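Local coordinates for putative lipoprotein (Parabacteroides distasonis ATCC 8503, PDB 3JX8) that is of unknown function but belongs to a putative auto-transporter adhesin family, consistent with a role in cell adhesion, and may bind lipid, at residues A[152-163]-A[172-183]. Sequence-based numbering, arbitrary orientation. Where two conformers were deposited one is given.
Sequences IAKDIQLDNLSC and EVIGTVDRASFN
Leu-161 and Val-173 meet tip to tip inside two successive coils of a parallel beta-solenoid, with CD2 of Leu-161 3.8 Å from CG2 of Val-173. The same CD2 lies 3.7 Å from CE1 of Phe-182. With CG anti to the backbone N (chi1 173°), Leu-161 carries CD2 to both, while its CB packs on CG2 of Val-177. CD1 of Ile-156 reaches CB of Val-173 at 4.0 Å. Cys-163 sits at the edge of the Phe-182 ring, its CB near the ring plane and its SG 5.1 Å from the centroid.

Backbone hydrogen bonds of parallel-strand type join 152-163 to 172-183, from Ala-153/Glu-172 to Cys-163/Asn-183. A beta bulge shifts the register by one residue between Ala-153 and Ile-156. Across from it, Gly-175 pairs with Ile-156 at backbone angles that call for glycine. O of Cys-163 takes two bonds, from N of Asn-183 and, above its carbonyl plane, from ND2.

On the face opposite Leu-161, OD1 of Asn-160 receives weak bonds from NH2 (2.7 Å) and NE of Arg-179, the amide and guanidinium planes 71° apart. One water accepts from NE of Arg-179 near OD2 of Asp-178; a second accepts from ND2 of Asn-160 and NH2 of Arg-179. CB of Asp-178 points toward 152-163; its OD1 forms a salt bridge with Arg-198.

Strands 160-166 and 180-185 lie between 140-146 and 200-205, while strand 189-192 places Ile-190 and Ala-192 against Phe-182.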
loop_
_atom_site.group_PDB
_atom_site.type_symbol
_atom_site.label_atom_id
_atom_site.label_comp_id
_atom_site.label_asym_id
_atom_site.label_seq_id
_atom_site.Cartn_x
_atom_site.Cartn_y
_atom_site.Cartn_z
ATOM N N ILE A 152 -7.628 -14.576 7.502
ATOM C CA ILE A 152 -8.739 -14.670 8.440
ATOM C C ILE A 152 -8.254 -15.293 9.740
ATOM O O ILE A 152 -7.608 -16.347 9.724
ATOM C CB ILE A 152 -9.977 -15.456 7.888
ATOM C CG1 ILE A 152 -11.032 -15.568 8.994
ATOM C CG2 ILE A 152 -9.606 -16.831 7.416
ATOM C CD1 ILE A 152 -12.495 -15.776 8.523
ATOM N N ALA A 153 -8.536 -14.639 10.860
ATOM C CA ALA A 153 -8.248 -15.191 12.184
ATOM C C ALA A 153 -9.593 -15.365 12.843
ATOM O O ALA A 153 -10.256 -14.383 13.182
ATOM C CB ALA A 153 -7.346 -14.271 12.988
ATOM N N LYS A 154 -10.004 -16.608 13.023
ATOM C CA LYS A 154 -11.353 -16.934 13.473
ATOM C C LYS A 154 -11.623 -16.825 14.956
ATOM O O LYS A 154 -12.777 -16.773 15.352
ATOM C CB LYS A 154 -11.726 -18.333 13.010
ATOM C CG LYS A 154 -11.796 -18.427 11.502
ATOM C CD LYS A 154 -12.401 -19.736 11.029
ATOM C CE LYS A 154 -12.736 -19.663 9.528
ATOM N NZ LYS A 154 -12.889 -21.019 8.905
ATOM N N ASP A 155 -10.601 -16.740 15.785
ATOM C CA ASP A 155 -10.832 -16.815 17.224
ATOM C C ASP A 155 -9.611 -16.319 17.957
ATOM O O ASP A 155 -8.712 -17.107 18.307
ATOM C CB ASP A 155 -11.116 -18.285 17.574
ATOM C CG ASP A 155 -11.437 -18.532 19.050
ATOM O OD1 ASP A 155 -11.437 -17.616 19.894
ATOM O OD2 ASP A 155 -11.678 -19.716 19.351
ATOM N N ILE A 156 -9.569 -15.012 18.197
ATOM C CA ILE A 156 -8.409 -14.389 18.818
ATOM C C ILE A 156 -8.777 -13.803 20.157
ATOM O O ILE A 156 -9.905 -13.362 20.373
ATOM C CB ILE A 156 -7.741 -13.311 17.895
ATOM C CG1 ILE A 156 -8.591 -12.023 17.822
ATOM C CG2 ILE A 156 -7.403 -13.930 16.497
ATOM C CD1 ILE A 156 -8.208 -11.055 16.682
ATOM N N GLN A 157 -7.786 -13.806 21.039
ATOM C CA GLN A 157 -7.841 -13.200 22.355
ATOM C C GLN A 157 -6.451 -12.627 22.601
ATOM O O GLN A 157 -5.516 -13.356 22.955
ATOM C CB GLN A 157 -8.204 -14.240 23.413
ATOM C CG GLN A 157 -8.616 -13.613 24.712
ATOM C CD GLN A 157 -8.799 -14.607 25.854
ATOM O OE1 GLN A 157 -8.766 -15.820 25.669
ATOM N NE2 GLN A 157 -8.982 -14.078 27.049
ATOM N N LEU A 158 -6.320 -11.318 22.376
ATOM C CA LEU A 158 -5.031 -10.663 22.322
ATOM C C LEU A 158 -5.000 -9.361 23.119
ATOM O O LEU A 158 -6.006 -8.662 23.245
ATOM C CB LEU A 158 -4.694 -10.340 20.852
ATOM C CG LEU A 158 -4.517 -11.507 19.876
ATOM C CD1 LEU A 158 -4.580 -11.007 18.438
ATOM C CD2 LEU A 158 -3.221 -12.251 20.174
ATOM N N ASP A 159 -3.814 -9.008 23.609
ATOM C CA ASP A 159 -3.587 -7.664 24.121
ATOM C C ASP A 159 -3.516 -6.664 22.969
ATOM O O ASP A 159 -4.030 -5.552 23.078
ATOM C CB ASP A 159 -2.286 -7.601 24.928
ATOM C CG ASP A 159 -2.314 -8.506 26.134
ATOM O OD1 ASP A 159 -3.394 -8.644 26.743
ATOM O OD2 ASP A 159 -1.271 -9.098 26.479
ATOM N N ASN A 160 -2.857 -7.065 21.886
ATOM C CA ASN A 160 -2.580 -6.191 20.751
ATOM C C ASN A 160 -2.790 -6.861 19.423
ATOM O O ASN A 160 -2.307 -7.966 19.213
ATOM C CB ASN A 160 -1.143 -5.735 20.841
ATOM C CG ASN A 160 -0.879 -5.028 22.124
ATOM O OD1 ASN A 160 -1.260 -3.863 22.293
ATOM N ND2 ASN A 160 -0.293 -5.734 23.067
ATOM N N LEU A 161 -3.491 -6.183 18.519
ATOM C CA LEU A 161 -3.698 -6.673 17.157
ATOM C C LEU A 161 -3.359 -5.571 16.191
ATOM O O LEU A 161 -3.817 -4.430 16.342
ATOM C CB LEU A 161 -5.150 -7.080 16.932
ATOM C CG LEU A 161 -5.517 -7.460 15.477
ATOM C CD1 LEU A 161 -4.799 -8.740 15.015
ATOM C CD2 LEU A 161 -7.043 -7.595 15.308
ATOM N N SER A 162 -2.592 -5.896 15.162
ATOM C CA SER A 162 -2.326 -4.931 14.120
ATOM C C SER A 162 -2.534 -5.549 12.750
ATOM O O SER A 162 -1.943 -6.586 12.446
ATOM C CB SER A 162 -0.893 -4.452 14.264
ATOM O OG SER A 162 -0.547 -3.705 13.137
ATOM N N CYS A 163 -3.362 -4.917 11.918
ATOM C CA CYS A 163 -3.559 -5.363 10.527
ATOM C C CYS A 163 -3.325 -4.257 9.531
ATOM O O CYS A 163 -3.960 -3.184 9.636
ATOM C CB CYS A 163 -4.988 -5.862 10.316
ATOM S SG CYS A 163 -5.490 -7.128 11.451
ATOM N N GLU A 172 -9.898 -10.449 7.802
ATOM C CA GLU A 172 -11.036 -10.636 8.683
ATOM C C GLU A 172 -10.599 -11.210 10.027
ATOM O O GLU A 172 -9.840 -12.193 10.076
ATOM C CB GLU A 172 -12.073 -11.550 8.042
ATOM C CG GLU A 172 -13.264 -11.815 8.948
ATOM C CD GLU A 172 -14.435 -12.529 8.237
ATOM O OE1 GLU A 172 -14.274 -13.011 7.105
ATOM O OE2 GLU A 172 -15.533 -12.593 8.834
ATOM N N VAL A 173 -11.085 -10.606 11.113
ATOM C CA VAL A 173 -10.670 -10.961 12.462
ATOM C C VAL A 173 -11.870 -11.027 13.365
ATOM O O VAL A 173 -12.770 -10.172 13.294
ATOM C CB VAL A 173 -9.575 -10.007 13.049
ATOM C CG1 VAL A 173 -8.306 -10.129 12.235
ATOM C CG2 VAL A 173 -10.035 -8.539 13.138
ATOM N N ILE A 174 -11.895 -12.071 14.190
ATOM C CA ILE A 174 -13.012 -12.388 15.055
ATOM C C ILE A 174 -12.455 -12.726 16.428
ATOM O O ILE A 174 -11.536 -13.533 16.554
ATOM C CB ILE A 174 -13.788 -13.611 14.498
ATOM C CG1 ILE A 174 -14.357 -13.295 13.091
ATOM C CG2 ILE A 174 -14.897 -14.070 15.484
ATOM C CD1 ILE A 174 -14.761 -14.555 12.266
ATOM N N GLY A 175 -12.992 -12.081 17.455
ATOM C CA GLY A 175 -12.590 -12.349 18.831
ATOM C C GLY A 175 -12.624 -11.128 19.722
ATOM O O GLY A 175 -13.542 -10.307 19.634
ATOM N N THR A 176 -11.601 -11.017 20.563
ATOM C CA THR A 176 -11.441 -9.920 21.510
ATOM C C THR A 176 -9.992 -9.467 21.532
ATOM O O THR A 176 -9.065 -10.305 21.493
ATOM C CB THR A 176 -11.765 -10.388 22.932
ATOM O OG1 THR A 176 -13.139 -10.722 22.979
ATOM C CG2 THR A 176 -11.554 -9.269 23.960
ATOM N N VAL A 177 -9.792 -8.152 21.604
ATOM C CA VAL A 177 -8.468 -7.563 21.673
ATOM C C VAL A 177 -8.574 -6.301 22.516
ATOM O O VAL A 177 -9.624 -5.652 22.551
ATOM C CB VAL A 177 -7.896 -7.228 20.262
ATOM C CG1 VAL A 177 -8.846 -6.335 19.490
ATOM C CG2 VAL A 177 -6.530 -6.553 20.375
ATOM N N ASP A 178 -7.499 -5.967 23.223
ATOM C CA ASP A 178 -7.478 -4.760 24.021
ATOM C C ASP A 178 -7.244 -3.558 23.099
ATOM O O ASP A 178 -8.093 -2.666 23.034
ATOM C CB ASP A 178 -6.421 -4.828 25.111
ATOM C CG ASP A 178 -6.481 -3.639 26.042
ATOM O OD1 ASP A 178 -7.541 -3.391 26.646
ATOM O OD2 ASP A 178 -5.466 -2.941 26.175
ATOM N N ARG A 179 -6.112 -3.544 22.400
ATOM C CA ARG A 179 -5.807 -2.486 21.423
ATOM C C ARG A 179 -5.647 -3.046 20.031
ATOM O O ARG A 179 -4.957 -4.059 19.850
ATOM C CB ARG A 179 -4.550 -1.726 21.793
ATOM C CG ARG A 179 -4.710 -0.970 23.121
ATOM C CD ARG A 179 -3.478 -0.203 23.505
ATOM N NE ARG A 179 -2.366 -1.123 23.580
ATOM C CZ ARG A 179 -1.082 -0.784 23.570
ATOM N NH1 ARG A 179 -0.716 0.496 23.507
ATOM N NH2 ARG A 179 -0.154 -1.743 23.642
ATOM N N ALA A 180 -6.288 -2.384 19.067
ATOM C CA ALA A 180 -6.272 -2.769 17.675
ATOM C C ALA A 180 -5.857 -1.590 16.800
ATOM O O ALA A 180 -6.238 -0.416 17.036
ATOM C CB ALA A 180 -7.654 -3.273 17.224
ATOM N N SER A 181 -5.105 -1.920 15.759
ATOM C CA SER A 181 -4.751 -0.978 14.735
ATOM C C SER A 181 -5.088 -1.599 13.351
ATOM O O SER A 181 -4.605 -2.685 13.022
ATOM C CB SER A 181 -3.294 -0.642 14.899
ATOM O OG SER A 181 -2.860 -0.013 13.726
ATOM N N PHE A 182 -5.965 -0.945 12.586
ATOM C CA PHE A 182 -6.411 -1.400 11.271
ATOM C C PHE A 182 -6.075 -0.404 10.172
ATOM O O PHE A 182 -6.500 0.767 10.220
ATOM C CB PHE A 182 -7.913 -1.604 11.281
ATOM C CG PHE A 182 -8.376 -2.636 12.248
ATOM C CD1 PHE A 182 -7.837 -3.906 12.243
ATOM C CD2 PHE A 182 -9.391 -2.361 13.144
ATOM C CE1 PHE A 182 -8.282 -4.872 13.147
ATOM C CE2 PHE A 182 -9.846 -3.337 14.038
ATOM C CZ PHE A 182 -9.284 -4.599 14.030
ATOM N N ASN A 183 -5.340 -0.862 9.167
ATOM C CA ASN A 183 -4.809 0.009 8.132
ATOM C C ASN A 183 -5.077 -0.570 6.759
ATOM O O ASN A 183 -4.774 -1.738 6.507
ATOM C CB ASN A 183 -3.327 0.175 8.318
ATOM C CG ASN A 183 -2.983 0.618 9.690
ATOM O OD1 ASN A 183 -3.050 1.805 10.003
ATOM N ND2 ASN A 183 -2.673 -0.338 10.563
HETATM O O HOH W 1 -3.074 -3.599 25.014
HETATM O O HOH W 2 -0.641 -4.440 25.470
#